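Local atomic coordinates of DUF2235 domain-containing protein (Pseudomonas aeruginosa, PDB entry 4O5P), a protein that acts as a phospholipase effector of the type VI secretion system, probably hydrolysing membrane phospholipids through an alpha/beta-hydrolase-type catalytic domain. Residues 143-148 and 240-245; 330-335 and 411-416; 584-589 and 625-630. All blocks are in the same frame, centred on the assembly; numbering follows the deposited sequence.

Contact 1: residues 143-148 and 240-245; sequences ENRINW and AAEARA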
loop_
_atom_site.group_PDB
_atom_site.type_symbol
_atom_site.label_atom_id
_atom_site.label_comp_id
_atom_site.label_asym_id
_atom_site.label_seq_id
_atom_site.Cartn_x
_atom_site.Cartn_y
_atom_site.Cartn_z
ATOM N N GLU A 143 -8.718 -7.199 -2.080
ATOM C CA GLU A 143 -9.374 -7.862 -3.219
ATOM C C GLU A 143 -10.680 -7.186 -3.637
ATOM O O GLU A 143 -10.949 -7.003 -4.831
ATOM C CB GLU A 143 -9.615 -9.348 -2.921
ATOM C CG GLU A 143 -10.511 -10.045 -3.939
ATOM C CD GLU A 143 -10.762 -11.509 -3.615
ATOM O OE1 GLU A 143 -11.245 -11.810 -2.501
ATOM O OE2 GLU A 143 -10.478 -12.367 -4.475
ATOM N N ASN A 144 -11.501 -6.828 -2.653
ATOM C CA ASN A 144 -12.769 -6.156 -2.928
ATOM C C ASN A 144 -12.570 -4.787 -3.565
ATOM O O ASN A 144 -13.388 -4.354 -4.387
ATOM C CB ASN A 144 -13.585 -5.990 -1.645
ATOM C CG ASN A 144 -14.058 -7.309 -1.075
ATOM O OD1 ASN A 144 -14.137 -8.324 -1.779
ATOM N ND2 ASN A 144 -14.381 -7.302 0.213
ATOM N N ARG A 145 -11.501 -4.097 -3.171
ATOM C CA ARG A 145 -11.172 -2.808 -3.797
ATOM C C ARG A 145 -10.730 -2.942 -5.267
ATOM O O ARG A 145 -11.141 -2.154 -6.134
ATOM C CB ARG A 145 -10.116 -2.074 -2.954
ATOM C CG ARG A 145 -10.704 -1.548 -1.643
ATOM C CD ARG A 145 -9.628 -1.007 -0.688
ATOM N NE ARG A 145 -10.232 -0.352 0.467
ATOM C CZ ARG A 145 -10.909 -0.988 1.419
ATOM N NH1 ARG A 145 -11.085 -2.310 1.359
ATOM N NH2 ARG A 145 -11.410 -0.307 2.437
ATOM N N ILE A 146 -9.894 -3.938 -5.542
ATOM C CA ILE A 146 -9.517 -4.255 -6.924
ATOM C C ILE A 146 -10.764 -4.570 -7.766
ATOM O O ILE A 146 -10.949 -4.033 -8.860
ATOM C CB ILE A 146 -8.534 -5.454 -6.965
ATOM C CG1 ILE A 146 -7.243 -5.095 -6.223
ATOM C CG2 ILE A 146 -8.174 -5.812 -8.395
ATOM C CD1 ILE A 146 -6.487 -6.302 -5.734
ATOM N N ASN A 147 -11.640 -5.412 -7.237
ATOM C CA ASN A 147 -12.827 -5.799 -7.995
ATOM C C ASN A 147 -13.831 -4.664 -8.209
ATOM O O ASN A 147 -14.450 -4.563 -9.279
ATOM C CB ASN A 147 -13.470 -7.061 -7.394
ATOM C CG ASN A 147 -12.642 -8.315 -7.676
ATOM O OD1 ASN A 147 -11.994 -8.402 -8.712
ATOM N ND2 ASN A 147 -12.639 -9.275 -6.743
ATOM N N TRP A 148 -13.979 -3.812 -7.196
ATOM C CA TRP A 148 -14.731 -2.567 -7.320
ATOM C C TRP A 148 -14.158 -1.768 -8.484
ATOM O O TRP A 148 -14.897 -1.267 -9.332
ATOM C CB TRP A 148 -14.573 -1.732 -6.040
ATOM C CG TRP A 148 -15.369 -0.453 -6.046
ATOM C CD1 TRP A 148 -16.689 -0.314 -5.711
ATOM C CD2 TRP A 148 -14.902 0.859 -6.388
ATOM N NE1 TRP A 148 -17.071 1.003 -5.827
ATOM C CE2 TRP A 148 -15.990 1.744 -6.243
ATOM C CE3 TRP A 148 -13.674 1.373 -6.822
ATOM C CZ2 TRP A 148 -15.888 3.109 -6.516
ATOM C CZ3 TRP A 148 -13.574 2.729 -7.086
ATOM C CH2 TRP A 148 -14.673 3.581 -6.934
ATOM N N ALA A 240 -1.323 0.849 -4.161
ATOM C CA ALA A 240 -0.404 0.575 -5.264
ATOM C C ALA A 240 -0.360 -0.930 -5.536
ATOM O O ALA A 240 -0.346 -1.371 -6.693
ATOM C CB ALA A 240 0.995 1.117 -4.951
ATOM N N ALA A 241 -0.343 -1.725 -4.468
ATOM C CA ALA A 241 -0.475 -3.177 -4.622
ATOM C C ALA A 241 -1.760 -3.526 -5.369
ATOM O O ALA A 241 -1.755 -4.371 -6.287
ATOM C CB ALA A 241 -0.443 -3.870 -3.267
ATOM N N GLU A 242 -2.860 -2.884 -4.961
ATOM C CA GLU A 242 -4.149 -3.083 -5.600
ATOM C C GLU A 242 -4.106 -2.677 -7.061
ATOM O O GLU A 242 -4.693 -3.344 -7.893
ATOM C CB GLU A 242 -5.243 -2.294 -4.893
ATOM C CG GLU A 242 -5.677 -2.860 -3.535
ATOM C CD GLU A 242 -6.183 -1.759 -2.647
ATOM O OE1 GLU A 242 -6.791 -0.815 -3.194
ATOM O OE2 GLU A 242 -5.961 -1.807 -1.418
ATOM N N ALA A 243 -3.430 -1.580 -7.377
ATOM C CA ALA A 243 -3.334 -1.149 -8.780
ATOM C C ALA A 243 -2.606 -2.184 -9.619
ATOM O O ALA A 243 -2.981 -2.457 -10.768
ATOM C CB ALA A 243 -2.652 0.177 -8.889
ATOM N N ARG A 244 -1.558 -2.756 -9.056
ATOM C CA ARG A 244 -0.770 -3.739 -9.798
ATOM C C ARG A 244 -1.547 -5.028 -10.036
ATOM O O ARG A 244 -1.569 -5.569 -11.159
ATOM C CB ARG A 244 0.563 -3.969 -9.074
ATOM C CG ARG A 244 1.399 -2.687 -9.095
ATOM C CD ARG A 244 2.584 -2.692 -8.118
ATOM N NE ARG A 244 3.655 -3.616 -8.491
ATOM C CZ ARG A 244 4.879 -3.551 -7.982
ATOM N NH1 ARG A 244 5.170 -2.586 -7.122
ATOM N NH2 ARG A 244 5.813 -4.432 -8.331
ATOM N N ALA A 245 -2.220 -5.504 -8.990
ATOM C CA ALA A 245 -3.097 -6.658 -9.160
ATOM C C ALA A 245 -4.218 -6.340 -10.155
ATOM O O ALA A 245 -4.526 -7.150 -11.019
ATOM C CB ALA A 245 -3.662 -7.108 -7.808
#
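Ile146 lies over the backbone and CB of Glu242 and reaches on to Ala245, one helical turn further along helix 238-254. Its CG1 sits 3.5 Å from Glu242 O and 3.7 Å from Glu242 CB, while CD1 runs on to meet Ala245 CB at 3.6 Å. With CG1 beside the backbone N (chi1 -62°) and CD1 extended beyond it, the longer branch is the one that faces the neighbouring helix. The axes of segments 143-148 and 240-245 cross at -53° and come within 9.3 Å, and Phe246 and Trp249 continue the surface against which Ile146 packs. Helix 238-254 follows strand 225-236 through a GxSxG sequence, consistent with the nucleophile elbow of an alpha/beta hydrolase; the Glu242 side chain touches residues of that turn, and helix 139-162 packs against the helix that follows the presumed nucleophile. Beside the isoleucine, Glu242 meets the aliphatic part of Arg145: OE1 is 3.6 Å from Arg145 CB, and OE2 is 3.8 Å from Arg145 CD. The charged ends do not pair, Arg145 NE and Glu242 OE2 being 4.9 Å apart. Instead the arginine chain, extended from CG to NE, carries its guanidinium away from the carboxylate, to Gly141 O, Pro117 O and a salt bridge with Glu128.

Contact 2: residues 330-335 and 411-416; sequences RCVHLV and YAEAFE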
loop_
_atom_site.group_PDB
_atom_site.type_symbol
_atom_site.label_atom_id
_atom_site.label_comp_id
_atom_site.label_asym_id
_atom_site.label_seq_id
_atom_site.Cartn_x
_atom_site.Cartn_y
_atom_site.Cartn_z
ATOM N N ARG A 330 3.152 2.743 -19.873
ATOM C CA ARG A 330 4.014 3.566 -19.020
ATOM C C ARG A 330 3.721 3.312 -17.538
ATOM O O ARG A 330 2.575 3.421 -17.096
ATOM C CB ARG A 330 3.793 5.051 -19.328
ATOM C CG ARG A 330 4.620 6.023 -18.467
ATOM C CD ARG A 330 6.114 5.914 -18.772
ATOM N NE ARG A 330 6.889 6.933 -18.067
ATOM C CZ ARG A 330 8.207 6.864 -17.885
ATOM N NH1 ARG A 330 8.881 5.813 -18.330
ATOM N NH2 ARG A 330 8.844 7.830 -17.246
ATOM N N CYS A 331 4.763 2.989 -16.775
ATOM C CA CYS A 331 4.630 2.877 -15.328
ATOM C C CYS A 331 5.747 3.624 -14.606
ATOM O O CYS A 331 6.930 3.436 -14.908
ATOM C CB CYS A 331 4.615 1.415 -14.882
ATOM S SG CYS A 331 4.486 1.201 -13.068
ATOM N N VAL A 332 5.362 4.484 -13.665
ATOM C CA VAL A 332 6.321 5.212 -12.842
ATOM C C VAL A 332 6.123 4.816 -11.371
ATOM O O VAL A 332 5.022 4.940 -10.852
ATOM C CB VAL A 332 6.121 6.725 -12.970
ATOM C CG1 VAL A 332 6.970 7.453 -11.927
ATOM C CG2 VAL A 332 6.439 7.218 -14.416
ATOM N N HIS A 333 7.178 4.343 -10.706
ATOM C CA HIS A 333 7.079 3.950 -9.294
ATOM C C HIS A 333 8.057 4.756 -8.445
ATOM O O HIS A 333 9.259 4.622 -8.588
ATOM C CB HIS A 333 7.422 2.468 -9.146
ATOM C CG HIS A 333 7.111 1.892 -7.796
ATOM N ND1 HIS A 333 7.739 0.763 -7.315
ATOM C CD2 HIS A 333 6.214 2.253 -6.846
ATOM C CE1 HIS A 333 7.243 0.452 -6.129
ATOM N NE2 HIS A 333 6.318 1.342 -5.818
ATOM N N LEU A 334 7.528 5.571 -7.549
ATOM C CA LEU A 334 8.323 6.380 -6.657
ATOM C C LEU A 334 8.346 5.648 -5.329
ATOM O O LEU A 334 7.281 5.335 -4.786
ATOM C CB LEU A 334 7.648 7.746 -6.497
ATOM C CG LEU A 334 7.366 8.482 -7.810
ATOM C CD1 LEU A 334 6.819 9.862 -7.545
ATOM C CD2 LEU A 334 8.627 8.551 -8.707
ATOM N N VAL A 335 9.549 5.380 -4.809
ATOM C CA VAL A 335 9.707 4.591 -3.585
ATOM C C VAL A 335 10.440 5.336 -2.463
ATOM O O VAL A 335 11.274 6.201 -2.722
ATOM C CB VAL A 335 10.413 3.233 -3.873
ATOM C CG1 VAL A 335 9.757 2.529 -5.085
ATOM C CG2 VAL A 335 11.890 3.435 -4.152
ATOM N N TYR A 411 2.629 13.994 -11.131
ATOM C CA TYR A 411 1.737 14.778 -11.954
ATOM C C TYR A 411 2.366 14.936 -13.327
ATOM O O TYR A 411 1.728 14.648 -14.357
ATOM C CB TYR A 411 1.491 16.139 -11.301
ATOM C CG TYR A 411 0.671 17.077 -12.138
ATOM C CD1 TYR A 411 -0.713 17.094 -12.050
ATOM C CD2 TYR A 411 1.286 17.963 -13.013
ATOM C CE1 TYR A 411 -1.463 17.979 -12.827
ATOM C CE2 TYR A 411 0.558 18.831 -13.781
ATOM C CZ TYR A 411 -0.808 18.841 -13.695
ATOM O OH TYR A 411 -1.508 19.728 -14.492
ATOM N N ALA A 412 3.643 15.322 -13.342
ATOM C CA ALA A 412 4.284 15.666 -14.605
ATOM C C ALA A 412 4.320 14.424 -15.469
ATOM O O ALA A 412 4.000 14.481 -16.673
ATOM C CB ALA A 412 5.690 16.219 -14.377
ATOM N N GLU A 413 4.637 13.286 -14.843
ATOM C CA GLU A 413 4.778 12.042 -15.593
ATOM C C GLU A 413 3.434 11.737 -16.212
ATOM O O GLU A 413 3.344 11.467 -17.413
ATOM C CB GLU A 413 5.217 10.880 -14.683
ATOM C CG GLU A 413 6.622 11.054 -14.088
ATOM C CD GLU A 413 7.700 10.645 -15.058
ATOM O OE1 GLU A 413 8.880 10.602 -14.634
ATOM O OE2 GLU A 413 7.367 10.347 -16.240
ATOM N N ALA A 414 2.383 11.886 -15.408
ATOM C CA ALA A 414 1.058 11.502 -15.850
ATOM C C ALA A 414 0.659 12.462 -16.961
ATOM O O ALA A 414 0.101 12.050 -17.982
ATOM C CB ALA A 414 0.078 11.544 -14.697
ATOM N N PHE A 415 1.006 13.734 -16.793
ATOM C CA PHE A 415 0.605 14.722 -17.783
ATOM C C PHE A 415 1.302 14.400 -19.109
ATOM O O PHE A 415 0.710 14.530 -20.192
ATOM C CB PHE A 415 0.929 16.138 -17.295
ATOM C CG PHE A 415 0.171 17.215 -18.018
ATOM C CD1 PHE A 415 -1.077 17.623 -17.570
ATOM C CD2 PHE A 415 0.703 17.810 -19.159
ATOM C CE1 PHE A 415 -1.784 18.617 -18.233
ATOM C CE2 PHE A 415 -0.003 18.803 -19.837
ATOM C CZ PHE A 415 -1.250 19.204 -19.375
ATOM N N GLU A 416 2.542 13.929 -19.012
ATOM C CA GLU A 416 3.328 13.641 -20.199
ATOM C C GLU A 416 2.726 12.463 -20.916
ATOM O O GLU A 416 2.841 12.347 -22.142
ATOM C CB GLU A 416 4.764 13.271 -19.819
ATOM C CG GLU A 416 5.853 14.166 -20.380
ATOM C CD GLU A 416 5.698 14.467 -21.859
ATOM O OE1 GLU A 416 4.954 15.411 -22.193
ATOM O OE2 GLU A 416 6.327 13.772 -22.684
HETATM O O HOH W 1 5.412 9.504 -17.980
HETATM O O HOH W 2 11.080 9.556 -15.942
#
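Arg330 and Glu413 form a salt bridge at one end of this contact, while a methyl of Val332 packs against the glutamate chain. The tight part is van der Waals packing: Val332 CG2 lies 3.7 Å from Glu413 CD and 3.9 Å from both CB and CG, so a single methyl supports the glutamate chain where it bends at chi2 (-82°). That bend folds the carboxylate back across the valine toward Arg330. There NH2 of Arg330 donates to Glu413 OE2 at 3.1 Å, with an almost linear N-H...O angle of 176°. The oxygen lies in the guanidinium plane, but the donor comes in 38° out of the carboxylate plane, so the two charged groups meet by one bond instead of lying flat, edge against edge. Water fills in the looser, polar side. One molecule accepts from Arg330 NE at 3.0 Å and donates to both OE2 and the backbone O of Glu413; a second donates to Glu413 OE1 at 2.8 Å and receives only a weak bond from Arg330 NH2. His409, one turn earlier on the helix, also binds OE1, and Asn5 takes Arg330 NH1, which limits the freedom of both charged groups. Strand 331-336 lies between parallel strands 270-280 and 370-375 in the central sheet, and helix 403-416 packs across it, with Met410 against Val332 and Leu334.

Contact 3: residues 584-589 and 625-630; sequences HDYKGD and QIHRDG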
loop_
_atom_site.group_PDB
_atom_site.type_symbol
_atom_site.label_atom_id
_atom_site.label_comp_id
_atom_site.label_asym_id
_atom_site.label_seq_id
_atom_site.Cartn_x
_atom_site.Cartn_y
_atom_site.Cartn_z
ATOM N N HIS A 584 18.920 3.122 22.949
ATOM C CA HIS A 584 19.228 1.808 23.517
ATOM C C HIS A 584 19.884 0.870 22.495
ATOM O O HIS A 584 20.958 0.290 22.761
ATOM C CB HIS A 584 17.962 1.153 24.072
ATOM C CG HIS A 584 18.205 -0.180 24.713
ATOM N ND1 HIS A 584 17.840 -1.369 24.119
ATOM C CD2 HIS A 584 18.798 -0.512 25.884
ATOM C CE1 HIS A 584 18.181 -2.374 24.904
ATOM N NE2 HIS A 584 18.772 -1.884 25.978
ATOM N N ASP A 585 19.243 0.720 21.335
ATOM C CA ASP A 585 19.775 -0.146 20.283
ATOM C C ASP A 585 21.188 0.270 19.875
ATOM O O ASP A 585 22.064 -0.571 19.651
ATOM C CB ASP A 585 18.875 -0.113 19.035
ATOM C CG ASP A 585 17.542 -0.808 19.245
ATOM O OD1 ASP A 585 17.359 -1.462 20.296
ATOM O OD2 ASP A 585 16.670 -0.699 18.352
ATOM N N TYR A 586 21.415 1.570 19.762
ATOM C CA TYR A 586 22.680 2.039 19.208
ATOM C C TYR A 586 23.798 1.911 20.247
ATOM O O TYR A 586 24.949 1.679 19.891
ATOM C CB TYR A 586 22.549 3.481 18.710
ATOM C CG TYR A 586 23.852 4.067 18.203
ATOM C CD1 TYR A 586 24.336 3.748 16.940
ATOM C CD2 TYR A 586 24.593 4.928 18.991
ATOM C CE1 TYR A 586 25.534 4.277 16.470
ATOM C CE2 TYR A 586 25.787 5.465 18.535
ATOM C CZ TYR A 586 26.251 5.141 17.283
ATOM O OH TYR A 586 27.440 5.685 16.859
ATOM N N LYS A 587 23.456 2.039 21.526
ATOM C CA LYS A 587 24.468 1.917 22.588
ATOM C C LYS A 587 24.861 0.449 22.759
ATOM O O LYS A 587 26.030 0.128 22.970
ATOM C CB LYS A 587 23.962 2.498 23.916
ATOM C CG LYS A 587 25.067 2.624 24.998
ATOM C CD LYS A 587 24.505 2.960 26.378
ATOM C CE LYS A 587 24.413 4.467 26.625
ATOM N NZ LYS A 587 23.465 5.161 25.680
ATOM N N GLY A 588 23.880 -0.443 22.625
ATOM C CA GLY A 588 24.128 -1.868 22.743
ATOM C C GLY A 588 24.484 -2.351 24.142
ATOM O O GLY A 588 25.182 -3.351 24.292
ATOM N N ASP A 589 24.012 -1.639 25.163
ATOM C CA ASP A 589 24.145 -2.084 26.547
ATOM C C ASP A 589 23.054 -3.125 26.843
ATOM O O ASP A 589 22.091 -2.834 27.564
ATOM C CB ASP A 589 23.980 -0.885 27.486
ATOM C CG ASP A 589 25.301 -0.338 27.981
ATOM O OD1 ASP A 589 26.301 -0.382 27.223
ATOM O OD2 ASP A 589 25.338 0.141 29.141
ATOM N N GLN A 625 26.269 -3.640 9.996
ATOM C CA GLN A 625 26.531 -2.758 8.859
ATOM C C GLN A 625 25.857 -1.394 9.074
ATOM O O GLN A 625 26.452 -0.351 8.807
ATOM C CB GLN A 625 26.050 -3.414 7.562
ATOM C CG GLN A 625 26.513 -2.718 6.277
ATOM C CD GLN A 625 26.208 -3.554 5.052
ATOM O OE1 GLN A 625 26.975 -4.449 4.685
ATOM N NE2 GLN A 625 25.067 -3.289 4.431
ATOM N N ILE A 626 24.622 -1.403 9.571
ATOM C CA ILE A 626 23.915 -0.153 9.810
ATOM C C ILE A 626 24.638 0.668 10.886
ATOM O O ILE A 626 24.827 1.870 10.736
ATOM C CB ILE A 626 22.447 -0.404 10.197
ATOM C CG1 ILE A 626 21.662 -0.892 8.973
ATOM C CG2 ILE A 626 21.775 0.881 10.716
ATOM C CD1 ILE A 626 20.280 -1.454 9.304
ATOM N N HIS A 627 25.048 0.007 11.957
ATOM C CA HIS A 627 25.756 0.683 13.033
ATOM C C HIS A 627 27.047 1.322 12.519
ATOM O O HIS A 627 27.293 2.507 12.749
ATOM C CB HIS A 627 26.044 -0.306 14.154
ATOM C CG HIS A 627 26.252 0.332 15.485
ATOM N ND1 HIS A 627 27.431 0.954 15.834
ATOM C CD2 HIS A 627 25.442 0.418 16.569
ATOM C CE1 HIS A 627 27.336 1.401 17.076
ATOM N NE2 HIS A 627 26.142 1.087 17.545
ATOM N N ARG A 628 27.849 0.545 11.795
ATOM C CA ARG A 628 29.109 1.051 11.221
ATOM C C ARG A 628 28.980 2.166 10.169
ATOM O O ARG A 628 29.615 3.232 10.314
ATOM C CB ARG A 628 29.934 -0.109 10.651
ATOM C CG ARG A 628 30.239 -1.181 11.678
ATOM C CD ARG A 628 31.276 -2.164 11.155
ATOM N NE ARG A 628 30.932 -3.554 11.445
ATOM C CZ ARG A 628 31.025 -4.112 12.648
ATOM N NH1 ARG A 628 31.439 -3.394 13.685
ATOM N NH2 ARG A 628 30.702 -5.388 12.822
ATOM N N ASP A 629 28.214 1.908 9.100
ATOM C CA ASP A 629 27.925 2.918 8.065
ATOM C C ASP A 629 27.346 4.180 8.708
ATOM O O ASP A 629 27.791 5.300 8.428
ATOM C CB ASP A 629 26.883 2.441 7.024
ATOM C CG ASP A 629 27.321 1.227 6.190
ATOM O OD1 ASP A 629 28.485 0.767 6.261
ATOM O OD2 ASP A 629 26.450 0.723 5.439
ATOM N N GLY A 630 26.316 3.994 9.529
ATOM C CA GLY A 630 25.709 5.086 10.267
ATOM C C GLY A 630 26.685 5.955 11.055
ATOM O O GLY A 630 26.680 7.189 10.933
#
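Tyr586 and His627 lie ring over ring where the C-terminal end of helix 571-587 meets helix 616-637, an offset aromatic stack between two helices of the region assigned to the Tle1-like C-terminal family. The ring planes are within 10° of parallel and their centroids 4.2 Å apart. The overlap is partial: the imidazole slides under the CD1-CE1 side of the phenol ring, with NE2 3.3 Å from Tyr586 CD1 and His627 CE1 3.4 Å from Tyr586 CE1. Although the ring planes are nearly parallel, the two side chains run at about a right angle to one another, each leaving its own helix to meet the other between them. Both have CG opposite the backbone N (chi1 -157° for His627), which swings the rings out from their helices; the CA atoms of these two residues, the nearest pair between segments 584-589 and 625-630, are 7.0 Å apart. The stack covers one face of the imidazole, while at its edge NE2 donates to the backbone O of the same tyrosine. With the ring held by a face and by an edge at once, rotation of the imidazole about chi2 is probably restricted. Tyr623, a turn back on the same helix, also meets the His627 ring, and Ser631 OG hydrogen-bonds to Tyr586 OH, tying the far end of the phenol to helix 616-637. The NE2 to O bond is 2.7 Å long and nearly straight at 170°, lying in the carbonyl plane on a lone pair of Tyr586 O.

How the contacts relate
Contacts 1 and 2 belong to one alpha/beta-hydrolase-like core: helix 238-254 of contact 1 and helix 403-416 of contact 2 pack on the central sheet, to which strand 331-336 belongs. Their centres are 19 Å apart, and they touch where Arg244 NH1 approaches His333 CE1 at 3.8 Å. The presumed triad of Ser237, His379 and Asp281 lies close to contact 1, where Glu242 comes near without touching it. Contact 3 stands apart in the C-terminal family region, its centre 39 Å from that of contact 1 and 37 Å from that of contact 2, with nearest atoms about 22 Å and 17 Å away. The three close one after another along the chain.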